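PDB 2WDD: sulfur oxidation protein soxB from Thermus thermophilus, which acts as a dimanganese thiosulfohydrolase, cleaving a sulfur-sulfur bond of protein-bound cysteine S-thiosulfonate in the sulfur oxidation pathway. Local coordinates for residues 285-290 against 403-408; 34-39 against 261-266; 132-137 against 158-163; 46-51 against 308-313; 379-384 against 422-427. All blocks are in the same frame, centred on the assembly; numbering follows the deposited sequence.

Contact 1 of 5, residues 285-290 against 403-408. With MN (manganese (II) ion), chain H; MN (manganese (II) ion), chain G.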
# COMPACT_ATOMS: atom_id res chain seq x y z
N GLY A 285 -1.30 -8.84 -0.54
CA GLY A 285 -1.51 -7.40 -0.50
C GLY A 285 -0.61 -6.79 0.57
O GLY A 285 0.35 -7.41 1.02
N HIS A 286 -0.94 -5.57 0.97
CA HIS A 286 -0.24 -4.85 2.04
C HIS A 286 1.11 -4.21 1.72
O HIS A 286 1.37 -3.05 2.06
CB HIS A 286 -0.13 -5.66 3.33
CG HIS A 286 0.43 -4.86 4.46
ND1 HIS A 286 -0.22 -3.75 4.97
CD2 HIS A 286 1.61 -4.93 5.11
CE1 HIS A 286 0.53 -3.19 5.90
NE2 HIS A 286 1.65 -3.89 6.01
N THR A 287 2.00 -4.99 1.13
CA THR A 287 3.32 -4.46 0.82
C THR A 287 3.41 -3.71 -0.52
O THR A 287 4.44 -3.10 -0.82
CB THR A 287 4.41 -5.54 0.98
OG1 THR A 287 3.94 -6.78 0.43
CG2 THR A 287 4.75 -5.76 2.46
N HIS A 288 2.30 -3.68 -1.26
CA HIS A 288 2.21 -2.92 -2.51
C HIS A 288 3.25 -3.39 -3.53
O HIS A 288 3.74 -2.60 -4.34
CB HIS A 288 2.38 -1.42 -2.24
CG HIS A 288 1.30 -0.81 -1.39
ND1 HIS A 288 1.06 0.55 -1.35
CD2 HIS A 288 0.40 -1.37 -0.55
CE1 HIS A 288 0.06 0.80 -0.53
NE2 HIS A 288 -0.37 -0.35 -0.04
N ASP A 289 3.55 -4.69 -3.52
CA ASP A 289 4.53 -5.27 -4.43
C ASP A 289 3.97 -5.59 -5.81
O ASP A 289 2.75 -5.64 -6.01
CB ASP A 289 5.09 -6.55 -3.80
CG ASP A 289 5.99 -6.27 -2.62
OD1 ASP A 289 6.94 -5.48 -2.79
OD2 ASP A 289 5.77 -6.83 -1.52
N LEU A 290 4.89 -5.85 -6.75
CA LEU A 290 4.54 -6.29 -8.11
C LEU A 290 5.34 -7.56 -8.40
O LEU A 290 6.55 -7.60 -8.16
CB LEU A 290 4.88 -5.22 -9.16
CG LEU A 290 3.79 -4.16 -9.37
CD1 LEU A 290 4.39 -2.89 -9.96
CD2 LEU A 290 2.66 -4.70 -10.25
N ALA A 403 5.90 6.88 6.99
CA ALA A 403 6.35 6.18 5.80
C ALA A 403 5.34 5.16 5.29
O ALA A 403 5.68 4.00 5.08
CB ALA A 403 7.69 5.52 6.05
N VAL A 404 4.10 5.61 5.08
CA VAL A 404 3.07 4.74 4.53
C VAL A 404 3.40 4.44 3.07
O VAL A 404 4.12 5.20 2.41
CB VAL A 404 1.66 5.33 4.68
CG1 VAL A 404 1.26 5.42 6.14
CG2 VAL A 404 1.54 6.69 3.95
N ARG A 405 2.87 3.33 2.57
CA ARG A 405 3.13 2.98 1.18
C ARG A 405 2.05 3.45 0.22
O ARG A 405 2.18 3.28 -0.99
CB ARG A 405 3.47 1.50 1.00
CG ARG A 405 4.90 1.18 1.45
CD ARG A 405 5.31 -0.27 1.25
NE ARG A 405 6.66 -0.47 1.75
CZ ARG A 405 7.38 -1.57 1.55
NH1 ARG A 405 8.61 -1.65 2.04
NH2 ARG A 405 6.87 -2.59 0.87
N TRP A 406 1.00 4.09 0.74
CA TRP A 406 -0.03 4.66 -0.12
C TRP A 406 0.30 6.13 -0.45
O TRP A 406 1.09 6.78 0.23
CB TRP A 406 -1.43 4.55 0.49
CG TRP A 406 -1.55 4.89 1.95
CD1 TRP A 406 -1.47 4.02 3.00
CD2 TRP A 406 -2.00 6.14 2.51
NE1 TRP A 406 -1.79 4.65 4.18
CE2 TRP A 406 -2.13 5.95 3.90
CE3 TRP A 406 -2.30 7.39 1.96
CZ2 TRP A 406 -2.52 6.99 4.76
CZ3 TRP A 406 -2.68 8.41 2.81
CH2 TRP A 406 -2.80 8.20 4.20
N GLY A 407 -0.29 6.63 -1.54
CA GLY A 407 0.01 7.98 -1.98
C GLY A 407 -0.17 8.09 -3.48
O GLY A 407 -0.93 7.34 -4.09
N THR A 408 0.52 9.05 -4.08
CA THR A 408 0.40 9.30 -5.51
C THR A 408 1.69 9.97 -5.94
O THR A 408 2.57 10.23 -5.11
CB THR A 408 -0.87 10.14 -5.77
OG1 THR A 408 -1.18 10.16 -7.17
CG2 THR A 408 -0.69 11.56 -5.28
MN MN H . -2.09 -2.53 4.36
MN MN G . -1.93 -0.62 1.52
O HOH W 1 -0.80 -1.55 3.00
O HOH W 2 8.13 -4.51 -0.62
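With CG anti to its carbonyl carbon (chi1 -76°) and the chain extended from CG to NE, Arg405 carries its guanidinium to the backbone of Thr287. In this conformer, one of two deposited, Arg405 NH2 donates to Thr287 O at 3.0 Å, the oxygen close to the guanidinium plane and the N-H directed at a lone pair of the oxygen, in the carbonyl plane. Nearer the backbone, Arg405 CB lies over one face of the His288 ring, 3.9 Å from its centroid, a CH-pi contact; His288 ND1 adds a weak, bent bond to Arg405 O. The imidazole's other nitrogen serves the binuclear centre of the metallophosphoesterase fold: His288 NE2 binds one manganese and His286 ND1 the other. Arginine suits a place needing several donors, since NE also forms a salt bridge with Asp465 and a water links NH2 to Asp289 OD1. Thr287 OG1 donates to Asp289 OD2 at 2.7 Å and is bonded to Met266 N; a valine here would probably leave both without this partner and the carboxylate freer to turn.

Contact 2 of 5, residues 34-39 against 261-266. With MN (manganese (II) ion), chain G; MN (manganese (II) ion), chain H.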
# COMPACT_ATOMS: atom_id res chain seq x y z
N PHE A 34 -6.79 -7.45 -7.47
CA PHE A 34 -6.16 -6.15 -7.26
C PHE A 34 -6.17 -5.93 -5.75
O PHE A 34 -6.94 -6.57 -5.03
CB PHE A 34 -6.89 -5.02 -7.99
CG PHE A 34 -8.28 -4.77 -7.49
CD1 PHE A 34 -8.53 -3.77 -6.56
CD2 PHE A 34 -9.34 -5.55 -7.94
CE1 PHE A 34 -9.83 -3.53 -6.10
CE2 PHE A 34 -10.63 -5.33 -7.46
CZ PHE A 34 -10.88 -4.31 -6.56
N SER A 35 -5.30 -5.06 -5.26
CA SER A 35 -5.24 -4.83 -3.83
C SER A 35 -4.71 -3.43 -3.59
O SER A 35 -4.11 -2.81 -4.47
CB SER A 35 -4.30 -5.85 -3.17
OG SER A 35 -4.36 -5.80 -1.75
N ASP A 36 -4.94 -2.94 -2.38
CA ASP A 36 -4.37 -1.67 -1.98
C ASP A 36 -4.71 -0.48 -2.88
O ASP A 36 -3.88 0.42 -3.09
CB ASP A 36 -2.86 -1.82 -1.78
CG ASP A 36 -2.53 -2.79 -0.65
OD1 ASP A 36 -2.49 -2.37 0.52
OD2 ASP A 36 -2.43 -4.00 -0.92
N LEU A 37 -5.95 -0.46 -3.36
CA LEU A 37 -6.43 0.66 -4.18
C LEU A 37 -6.36 1.98 -3.41
O LEU A 37 -6.17 3.04 -4.00
CB LEU A 37 -7.87 0.39 -4.61
CG LEU A 37 -8.56 1.42 -5.51
CD1 LEU A 37 -7.85 1.60 -6.83
CD2 LEU A 37 -10.00 1.01 -5.75
N HIS A 38 -6.57 1.91 -2.10
CA HIS A 38 -6.53 3.09 -1.26
C HIS A 38 -7.41 4.21 -1.81
O HIS A 38 -7.01 5.38 -1.93
CB HIS A 38 -5.10 3.54 -1.01
CG HIS A 38 -4.37 2.68 -0.01
ND1 HIS A 38 -4.55 2.79 1.35
CD2 HIS A 38 -3.47 1.68 -0.19
CE1 HIS A 38 -3.76 1.94 1.97
NE2 HIS A 38 -3.11 1.23 1.05
N GLY A 39 -8.64 3.82 -2.16
CA GLY A 39 -9.69 4.70 -2.63
C GLY A 39 -9.41 5.58 -3.83
O GLY A 39 -10.12 6.56 -4.07
N LEU A 261 -6.19 -15.17 0.20
CA LEU A 261 -6.31 -13.75 -0.18
C LEU A 261 -5.83 -13.03 1.07
O LEU A 261 -6.53 -13.01 2.09
CB LEU A 261 -7.79 -13.41 -0.44
CG LEU A 261 -8.14 -11.97 -0.84
CD1 LEU A 261 -7.39 -11.54 -2.09
CD2 LEU A 261 -9.64 -11.89 -1.07
N SER A 262 -4.59 -12.57 1.03
CA SER A 262 -3.91 -12.06 2.21
C SER A 262 -3.63 -10.57 2.29
O SER A 262 -3.29 -9.92 1.29
CB SER A 262 -2.54 -12.76 2.27
OG SER A 262 -1.86 -12.46 3.48
N HIS A 263 -3.68 -10.06 3.52
CA HIS A 263 -3.24 -8.70 3.79
C HIS A 263 -2.21 -8.76 4.92
O HIS A 263 -2.13 -7.85 5.74
CB HIS A 263 -4.37 -7.72 4.12
CG HIS A 263 -4.01 -6.30 3.79
ND1 HIS A 263 -4.42 -5.67 2.64
CD2 HIS A 263 -3.19 -5.43 4.43
CE1 HIS A 263 -3.88 -4.47 2.58
NE2 HIS A 263 -3.13 -4.29 3.66
N ASN A 264 -1.41 -9.82 4.94
CA ASN A 264 -0.36 -9.97 5.95
C ASN A 264 0.88 -9.15 5.62
O ASN A 264 1.66 -8.83 6.53
CB ASN A 264 0.13 -11.43 6.05
CG ASN A 264 -0.84 -12.36 6.75
OD1 ASN A 264 -1.44 -12.01 7.76
ND2 ASN A 264 -0.90 -13.60 6.28
N GLY A 265 1.15 -8.98 4.32
CA GLY A 265 2.39 -8.41 3.81
C GLY A 265 3.12 -9.57 3.13
O GLY A 265 3.10 -10.69 3.65
N MET A 266 3.74 -9.33 1.98
CA MET A 266 4.36 -10.43 1.25
C MET A 266 5.43 -11.25 1.94
O MET A 266 5.53 -12.45 1.71
CB MET A 266 4.79 -10.01 -0.15
CG MET A 266 4.96 -11.19 -1.09
SD MET A 266 5.20 -10.67 -2.80
CE MET A 266 6.80 -9.88 -2.75
MN MN G . -1.93 -0.62 1.52
MN MN H . -2.09 -2.53 4.36
O HOH W 1 -0.80 -1.55 3.00
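The His263 imidazole meets the Asp36 carboxylate at its edge: OD1 of Asp36 lies near the ring plane, 3.3 Å from His263 CE1, with the two flat groups turned 39° apart. Ser35 OG approaches the same ring obliquely, at a longer distance. No hydrogen bond joins the segments. The edge carbon is flanked by a metal-bound nitrogen and is likely to be somewhat electropositive, which would make an acidic oxygen a tolerable neighbour. What holds the segments together is the binuclear centre typical of metallophosphoesterases, where loops at strand ends supply the ligands. Asp36 OD1 (2.1 Å) and His38 NE2 (2.2 Å) bind one manganese, His263 NE2 binds the other, and a water bridges the two ions. Histidine suits each site because its second nitrogen can be tethered: His263 ND1 is hydrogen-bonded to Gly130 O and His38 ND1 to Asn136 OD1. With OD1 on the metal, Asp36 OD2 takes a bond from Ser35 OG at 2.8 Å, met from above the carboxylate plane, and another from His286 N. Around His263, Ser262 OG accepts from Asn264 N at 3.1 Å in an ST turn that shapes the chain there.

Contact 3 of 5, residues 132-137 against 158-163. With MN (manganese (II) ion), chain H; MN (manganese (II) ion), chain G.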
# COMPACT_ATOMS: atom_id res chain seq x y z
N ASP A 132 -7.38 -2.63 1.87
CA ASP A 132 -6.85 -1.26 1.80
C ASP A 132 -7.52 -0.62 0.60
O ASP A 132 -6.87 0.00 -0.24
CB ASP A 132 -5.33 -1.22 1.67
CG ASP A 132 -4.64 -1.30 3.01
OD1 ASP A 132 -5.34 -1.40 4.04
OD2 ASP A 132 -3.39 -1.26 3.04
N THR A 133 -8.83 -0.82 0.51
CA THR A 133 -9.60 -0.33 -0.61
C THR A 133 -10.42 0.91 -0.26
O THR A 133 -10.49 1.85 -1.05
CB THR A 133 -10.58 -1.44 -1.07
OG1 THR A 133 -9.86 -2.66 -1.26
CG2 THR A 133 -11.29 -1.04 -2.37
N TRP A 134 -11.09 0.86 0.88
CA TRP A 134 -12.09 1.86 1.24
C TRP A 134 -11.63 3.24 1.66
O TRP A 134 -12.45 4.16 1.74
CB TRP A 134 -12.97 1.34 2.37
CG TRP A 134 -13.77 0.11 2.05
CD1 TRP A 134 -13.97 -0.47 0.82
CD2 TRP A 134 -14.56 -0.63 2.98
NE1 TRP A 134 -14.82 -1.55 0.94
CE2 TRP A 134 -15.20 -1.67 2.25
CE3 TRP A 134 -14.76 -0.56 4.36
CZ2 TRP A 134 -16.00 -2.63 2.88
CZ3 TRP A 134 -15.57 -1.49 4.97
CH2 TRP A 134 -16.19 -2.51 4.23
N THR A 135 -10.35 3.34 2.00
CA THR A 135 -9.83 4.55 2.63
C THR A 135 -8.78 5.29 1.83
O THR A 135 -8.30 4.82 0.80
CB THR A 135 -9.24 4.15 4.00
OG1 THR A 135 -8.30 3.07 3.82
CG2 THR A 135 -10.35 3.66 4.94
N ASN A 136 -8.41 6.46 2.37
CA ASN A 136 -7.27 7.25 1.89
C ASN A 136 -7.40 7.93 0.53
O ASN A 136 -6.48 7.90 -0.28
CB ASN A 136 -5.99 6.42 1.98
CG ASN A 136 -5.93 5.61 3.25
OD1 ASN A 136 -5.87 4.39 3.22
ND2 ASN A 136 -5.96 6.30 4.39
N SER A 137 -8.52 8.61 0.31
CA SER A 137 -8.72 9.34 -0.92
C SER A 137 -9.79 10.38 -0.67
O SER A 137 -10.48 10.33 0.33
CB SER A 137 -9.16 8.41 -2.05
OG SER A 137 -10.52 8.02 -1.88
N ASP A 158 -16.11 -10.24 -5.65
CA ASP A 158 -16.58 -11.45 -4.97
C ASP A 158 -16.13 -11.55 -3.52
O ASP A 158 -16.89 -12.01 -2.66
CB ASP A 158 -16.13 -12.69 -5.72
CG ASP A 158 -16.78 -12.80 -7.07
OD1 ASP A 158 -18.03 -12.88 -7.13
OD2 ASP A 158 -16.06 -12.73 -8.08
N HIS A 159 -14.89 -11.18 -3.25
CA HIS A 159 -14.36 -11.23 -1.89
C HIS A 159 -13.41 -10.08 -1.64
O HIS A 159 -12.79 -9.56 -2.57
CB HIS A 159 -13.56 -12.51 -1.66
CG HIS A 159 -14.37 -13.77 -1.74
ND1 HIS A 159 -15.41 -14.03 -0.87
CD2 HIS A 159 -14.27 -14.85 -2.54
CE1 HIS A 159 -15.93 -15.21 -1.16
NE2 HIS A 159 -15.25 -15.74 -2.16
N MET A 160 -13.25 -9.73 -0.37
CA MET A 160 -12.23 -8.77 0.03
C MET A 160 -11.77 -9.12 1.43
O MET A 160 -12.45 -9.86 2.17
CB MET A 160 -12.74 -7.32 -0.01
CG MET A 160 -13.40 -6.85 1.27
SD MET A 160 -13.91 -5.07 1.17
CE MET A 160 -12.34 -4.24 1.58
N VAL A 161 -10.57 -8.65 1.77
CA VAL A 161 -10.02 -8.75 3.11
C VAL A 161 -9.74 -7.31 3.56
O VAL A 161 -10.15 -6.36 2.87
CB VAL A 161 -8.82 -9.70 3.22
CG1 VAL A 161 -9.26 -11.13 2.90
CG2 VAL A 161 -7.67 -9.26 2.33
N SER A 162 -9.07 -7.13 4.69
CA SER A 162 -8.94 -5.77 5.20
C SER A 162 -7.68 -5.39 5.96
O SER A 162 -6.92 -6.23 6.42
CB SER A 162 -10.12 -5.53 6.14
OG SER A 162 -9.93 -6.24 7.36
N HIS A 163 -7.54 -4.08 6.11
CA HIS A 163 -6.50 -3.46 6.92
C HIS A 163 -6.94 -2.03 7.27
O HIS A 163 -7.56 -1.81 8.32
CB HIS A 163 -5.12 -3.49 6.27
CG HIS A 163 -4.11 -2.64 6.99
ND1 HIS A 163 -2.92 -2.25 6.41
CD2 HIS A 163 -4.14 -2.07 8.22
CE1 HIS A 163 -2.25 -1.48 7.26
NE2 HIS A 163 -2.97 -1.35 8.36
MN MN H . -2.09 -2.53 4.36
MN MN G . -1.93 -0.62 1.52
O HOH W 1 -0.80 -1.55 3.00
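Asp132 and His163 stand on loops that follow two parallel strands, 124-129 and 159-160, joined by a beta-alpha-beta crossover, and both bind manganese. Packing is close at this end: Asp132 OD1 sits 3.1 Å from His163 CB, and the carboxylate and imidazole planes are 38° apart. OD1 has its hydrogen bond from Trp164 N. The equally buried hydrophobic end holds Met160 and Trp134, whose side chains cross at about a right angle. Met160 CE lies over one face of the Trp134 five-membered ring, 4.0 Å from the centroid, and Met160 SD is 3.6 Å from Trp134 CZ2, a Met-aromatic contact. A bend at chi3 (-82°) turns this flexible thioether's methyl onto the flat indole. A leucine in place of Trp134 would probably open a gap over Met160 toward helices 146-155 and 170-179 and leave Gln152 without the indole N-H. Between the ends the fit is looser: Thr133 OG1, whose polar partner is Asp129, stays 4.1 Å from Met160 CE. A bridging water and a sulfate lie by the metals, where Asp132 OD2 joins both manganese ions, 2.2 Å from each; His163 ND1 binds one, its NE2 having His226 as polar partner.

Contact 4 of 5, residues 46-51 against 308-313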
# COMPACT_ATOMS: atom_id res chain seq x y z
N PHE A 46 1.76 6.75 -10.19
CA PHE A 46 2.25 6.07 -8.99
C PHE A 46 3.57 5.37 -9.30
O PHE A 46 3.59 4.29 -9.90
CB PHE A 46 1.21 5.05 -8.50
CG PHE A 46 1.50 4.49 -7.13
CD1 PHE A 46 0.96 5.06 -5.99
CD2 PHE A 46 2.30 3.36 -6.99
CE1 PHE A 46 1.21 4.54 -4.74
CE2 PHE A 46 2.58 2.83 -5.73
CZ PHE A 46 2.03 3.42 -4.61
N MET A 47 4.67 6.01 -8.91
CA MET A 47 6.00 5.47 -9.15
C MET A 47 6.41 4.49 -8.06
O MET A 47 6.20 4.75 -6.87
CB MET A 47 7.01 6.62 -9.20
CG MET A 47 8.41 6.17 -9.60
SD MET A 47 9.58 7.54 -9.55
CE MET A 47 10.05 7.42 -7.83
N GLU A 48 7.07 3.41 -8.46
CA GLU A 48 7.60 2.46 -7.49
C GLU A 48 8.78 3.09 -6.76
O GLU A 48 9.38 4.06 -7.23
CB GLU A 48 8.02 1.15 -8.17
CG GLU A 48 6.83 0.42 -8.77
CD GLU A 48 5.82 -0.02 -7.72
OE1 GLU A 48 6.23 -0.60 -6.69
OE2 GLU A 48 4.62 0.26 -7.89
N PRO A 49 9.15 2.53 -5.60
CA PRO A 49 10.23 3.11 -4.81
C PRO A 49 11.58 3.04 -5.47
O PRO A 49 11.94 2.01 -6.05
CB PRO A 49 10.26 2.25 -3.54
CG PRO A 49 9.55 0.97 -3.91
CD PRO A 49 8.50 1.39 -4.92
N PRO A 50 12.40 4.07 -5.29
CA PRO A 50 13.76 3.99 -5.82
C PRO A 50 14.63 3.05 -4.96
O PRO A 50 15.63 2.52 -5.44
CB PRO A 50 14.28 5.43 -5.75
CG PRO A 50 13.09 6.29 -5.51
CD PRO A 50 12.01 5.44 -4.90
N ASN A 51 14.24 2.84 -3.70
CA ASN A 51 15.01 1.94 -2.83
C ASN A 51 14.10 1.10 -1.97
O ASN A 51 13.09 1.60 -1.45
CB ASN A 51 15.93 2.71 -1.88
CG ASN A 51 16.86 3.65 -2.60
OD1 ASN A 51 17.98 3.27 -2.98
ND2 ASN A 51 16.41 4.88 -2.80
N ALA A 308 -2.97 1.17 -5.64
CA ALA A 308 -3.49 2.41 -6.20
C ALA A 308 -4.19 2.28 -7.55
O ALA A 308 -4.31 3.27 -8.29
CB ALA A 308 -2.35 3.44 -6.27
N GLY A 309 -4.61 1.06 -7.87
CA GLY A 309 -5.30 0.73 -9.11
C GLY A 309 -4.38 0.59 -10.32
O GLY A 309 -4.84 0.56 -11.47
N LYS A 310 -3.08 0.50 -10.08
CA LYS A 310 -2.18 0.47 -11.22
C LYS A 310 -2.22 -0.78 -12.07
O LYS A 310 -1.91 -0.71 -13.27
CB LYS A 310 -0.76 0.89 -10.85
CG LYS A 310 0.05 -0.13 -10.09
CD LYS A 310 1.34 0.52 -9.53
CE LYS A 310 2.33 0.91 -10.63
NZ LYS A 310 3.66 1.38 -10.09
N ALA A 311 -2.58 -1.91 -11.47
CA ALA A 311 -2.56 -3.17 -12.19
C ALA A 311 -3.68 -4.10 -11.77
O ALA A 311 -4.11 -4.10 -10.62
CB ALA A 311 -1.23 -3.86 -11.98
N LEU A 312 -4.09 -4.94 -12.71
CA LEU A 312 -5.04 -6.00 -12.42
C LEU A 312 -4.23 -7.26 -12.68
O LEU A 312 -3.65 -7.42 -13.76
CB LEU A 312 -6.23 -5.96 -13.38
CG LEU A 312 -7.21 -7.11 -13.10
CD1 LEU A 312 -7.95 -6.87 -11.77
CD2 LEU A 312 -8.21 -7.25 -14.25
N MET A 313 -4.10 -8.11 -11.66
CA MET A 313 -3.34 -9.34 -11.82
C MET A 313 -4.28 -10.43 -12.28
O MET A 313 -5.25 -10.75 -11.59
CB MET A 313 -2.67 -9.75 -10.51
CG MET A 313 -1.23 -9.29 -10.42
SD MET A 313 -1.00 -7.52 -10.69
CE MET A 313 -1.91 -6.86 -9.24
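Lys310 NZ is gripped by acceptors from two residues of 46-51. Lys310 NZ forms a salt bridge with Glu48 OE2 at 2.6 Å, on the anti lone pair of that oxygen, and donates to Phe46 O at 2.9 Å, tilted 25° from the carbonyl plane. Leu85 O is a third partner, so the buried ammonium is matched by one charge and two carbonyls. Lysine suits the place because its long chain, bent at chi3 (-68°), can carry a charge from the start of strand 311-320 to the loop 46-51, and Glu48, bent at chi2, turns its carboxylate to meet it. Beside this polar knot the small methyl of Ala308 fits off-centre against the Phe46 ring, which has two deposited conformers. Several backbone atoms have partners as well: Ala308 N bonds to Asp36 O, Ala308 O to His44 NE2, and Met47 N to Thr409 OG1. The contact thus joins the loop after strand 29-34, with Phe46 beside the manganese ligand His288, to strand 311-320, which runs antiparallel to both 29-34 and 323-333, while helix 104-120 packs against Leu312.

Contact 5 of 5, residues 379-384 against 422-427. With TBU (tertiary-butyl alcohol), chain D.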
# COMPACT_ATOMS: atom_id res chain seq x y z
N SER A 379 11.78 10.73 0.53
CA SER A 379 11.01 11.03 -0.66
C SER A 379 10.87 12.55 -0.86
O SER A 379 10.94 13.32 0.09
CB SER A 379 9.63 10.38 -0.62
OG SER A 379 8.72 11.17 0.14
N THR A 380 10.64 12.98 -2.09
CA THR A 380 10.48 14.42 -2.32
C THR A 380 9.14 14.91 -1.79
O THR A 380 9.04 16.06 -1.33
CB THR A 380 10.66 14.79 -3.79
OG1 THR A 380 9.83 13.93 -4.58
CG2 THR A 380 12.12 14.65 -4.20
N TRP A 381 8.11 14.07 -1.83
CA TRP A 381 6.82 14.47 -1.26
C TRP A 381 6.99 14.71 0.24
O TRP A 381 6.53 15.73 0.76
CB TRP A 381 5.72 13.42 -1.49
CG TRP A 381 4.52 13.70 -0.61
CD1 TRP A 381 4.19 13.07 0.56
CD2 TRP A 381 3.61 14.81 -0.73
NE1 TRP A 381 3.09 13.68 1.14
CE2 TRP A 381 2.72 14.75 0.36
CE3 TRP A 381 3.43 15.82 -1.69
CZ2 TRP A 381 1.67 15.67 0.53
CZ3 TRP A 381 2.40 16.74 -1.52
CH2 TRP A 381 1.54 16.65 -0.41
N ASP A 382 7.64 13.79 0.94
CA ASP A 382 7.78 13.96 2.39
C ASP A 382 8.65 15.16 2.74
O ASP A 382 8.44 15.82 3.76
CB ASP A 382 8.27 12.68 3.06
CG ASP A 382 7.25 11.57 2.99
OD1 ASP A 382 6.08 11.79 3.37
OD2 ASP A 382 7.58 10.50 2.44
N GLN A 383 9.61 15.47 1.88
CA GLN A 383 10.41 16.65 2.12
C GLN A 383 9.52 17.89 1.97
O GLN A 383 9.62 18.82 2.77
CB GLN A 383 11.65 16.74 1.23
CG GLN A 383 12.36 18.06 1.45
CD GLN A 383 13.70 18.16 0.79
OE1 GLN A 383 14.39 17.17 0.60
NE2 GLN A 383 14.12 19.40 0.48
N LEU A 384 8.65 17.90 0.97
CA LEU A 384 7.74 19.02 0.78
C LEU A 384 6.90 19.24 2.04
O LEU A 384 6.74 20.37 2.51
CB LEU A 384 6.84 18.77 -0.43
CG LEU A 384 5.80 19.84 -0.78
CD1 LEU A 384 5.33 19.65 -2.22
CD2 LEU A 384 4.63 19.78 0.18
N TYR A 422 -5.39 14.54 -0.20
CA TYR A 422 -6.10 13.44 0.46
C TYR A 422 -5.47 12.09 0.09
O TYR A 422 -5.40 11.19 0.92
CB TYR A 422 -7.58 13.43 0.10
CG TYR A 422 -8.36 14.64 0.60
CD1 TYR A 422 -8.20 15.13 1.89
CD2 TYR A 422 -9.27 15.28 -0.24
CE1 TYR A 422 -8.91 16.24 2.32
CE2 TYR A 422 -9.99 16.39 0.19
CZ TYR A 422 -9.81 16.86 1.47
OH TYR A 422 -10.53 17.95 1.90
N ALA A 423 -4.97 11.96 -1.14
CA ALA A 423 -4.27 10.73 -1.53
C ALA A 423 -2.99 10.52 -0.71
O ALA A 423 -2.59 9.39 -0.45
CB ALA A 423 -3.92 10.75 -3.01
N TYR A 424 -2.34 11.61 -0.33
CA TYR A 424 -1.10 11.54 0.43
C TYR A 424 -1.31 11.54 1.94
O TYR A 424 -0.47 11.02 2.68
CB TYR A 424 -0.25 12.78 0.12
CG TYR A 424 0.51 12.76 -1.17
CD1 TYR A 424 1.49 11.79 -1.42
CD2 TYR A 424 0.40 13.82 -2.07
CE1 TYR A 424 2.29 11.85 -2.57
CE2 TYR A 424 1.19 13.90 -3.22
CZ TYR A 424 2.12 12.90 -3.48
OH TYR A 424 2.90 12.99 -4.61
N THR A 425 -2.33 12.25 2.41
CA THR A 425 -2.49 12.47 3.85
C THR A 425 -3.89 12.22 4.38
O THR A 425 -4.23 12.69 5.48
CB THR A 425 -2.04 13.90 4.25
OG1 THR A 425 -2.93 14.87 3.67
CG2 THR A 425 -0.60 14.19 3.81
N GLY A 426 -4.70 11.51 3.60
CA GLY A 426 -6.07 11.21 3.95
C GLY A 426 -6.27 10.17 5.03
O GLY A 426 -6.97 9.17 4.82
N PHE A 427 -5.62 10.37 6.17
CA PHE A 427 -5.84 9.52 7.35
C PHE A 427 -7.16 9.98 7.96
O PHE A 427 -7.47 11.17 7.94
CB PHE A 427 -4.79 9.83 8.44
CG PHE A 427 -3.38 9.47 8.06
CD1 PHE A 427 -2.81 8.29 8.52
CD2 PHE A 427 -2.61 10.34 7.30
CE1 PHE A 427 -1.48 7.96 8.20
CE2 PHE A 427 -1.30 10.01 6.96
CZ PHE A 427 -0.75 8.81 7.38
O TBU D . -12.06 15.89 4.57
C TBU D . -13.33 16.09 5.19
C1 TBU D . -13.85 17.48 4.90
C2 TBU D . -14.31 15.06 4.63
C3 TBU D . -13.18 15.93 6.71
O HOH W 3 2.15 11.89 3.35
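Trp381 and Tyr424 lie flat against each other, a face-to-face stack with planes only 5° apart and 3.6 Å between the centroids of the indole five-membered ring and the phenol ring. Tyr424 CE2 comes within 3.3 Å of Trp381 CE3, while Trp381 CD2 lies over the centre of the tyrosine ring. Trp381 CG is anti to the backbone N (chi1 166°), which swings the indole from helix 380-392 toward helix 418-425. Two broad aromatic residues suit this junction of helices in the 5'-nucleotidase C-terminal domain, where large faces fill the space between backbones. The polar atoms around the stack are served as well: a water in the plane of the indole accepts from Trp381 NE1 at 3.0 Å and donates to the backbone Tyr424 O, and Tyr424 OH bonds to Thr408 O. Thr425 CG2 meets the indole at its edge, 4.3 Å from Trp381 CZ2, and Leu530 of helix 526-537 touches both residues. Serine fits the N-cap of helix 380-392: Ser379 OG accepts from Asp382 N at 2.9 Å and donates to Asp382 OD2.

In the fold
From the N terminus, the loop after strand 29-34 opens contact 2 and, a little later, contact 4. Contact 3 opens and closes within the spans of both, joining neighbouring parallel strands of one sheet. Contact 2 then closes at strand 257-262 of the second sheet, so that the two sheets meet at the metal centre. Before contact 4 closes at the start of strand 311-320, contact 1 has already opened in the loop after strand 281-284; the two cross, just as contacts 2 and 4 do. Contact 5 opens on helix 380-392 before contact 1 closes at 403-408, and these also cross. Contact 1 thereby ties the metal-binding loops to the C-terminal domain, where contact 5 joins two helices.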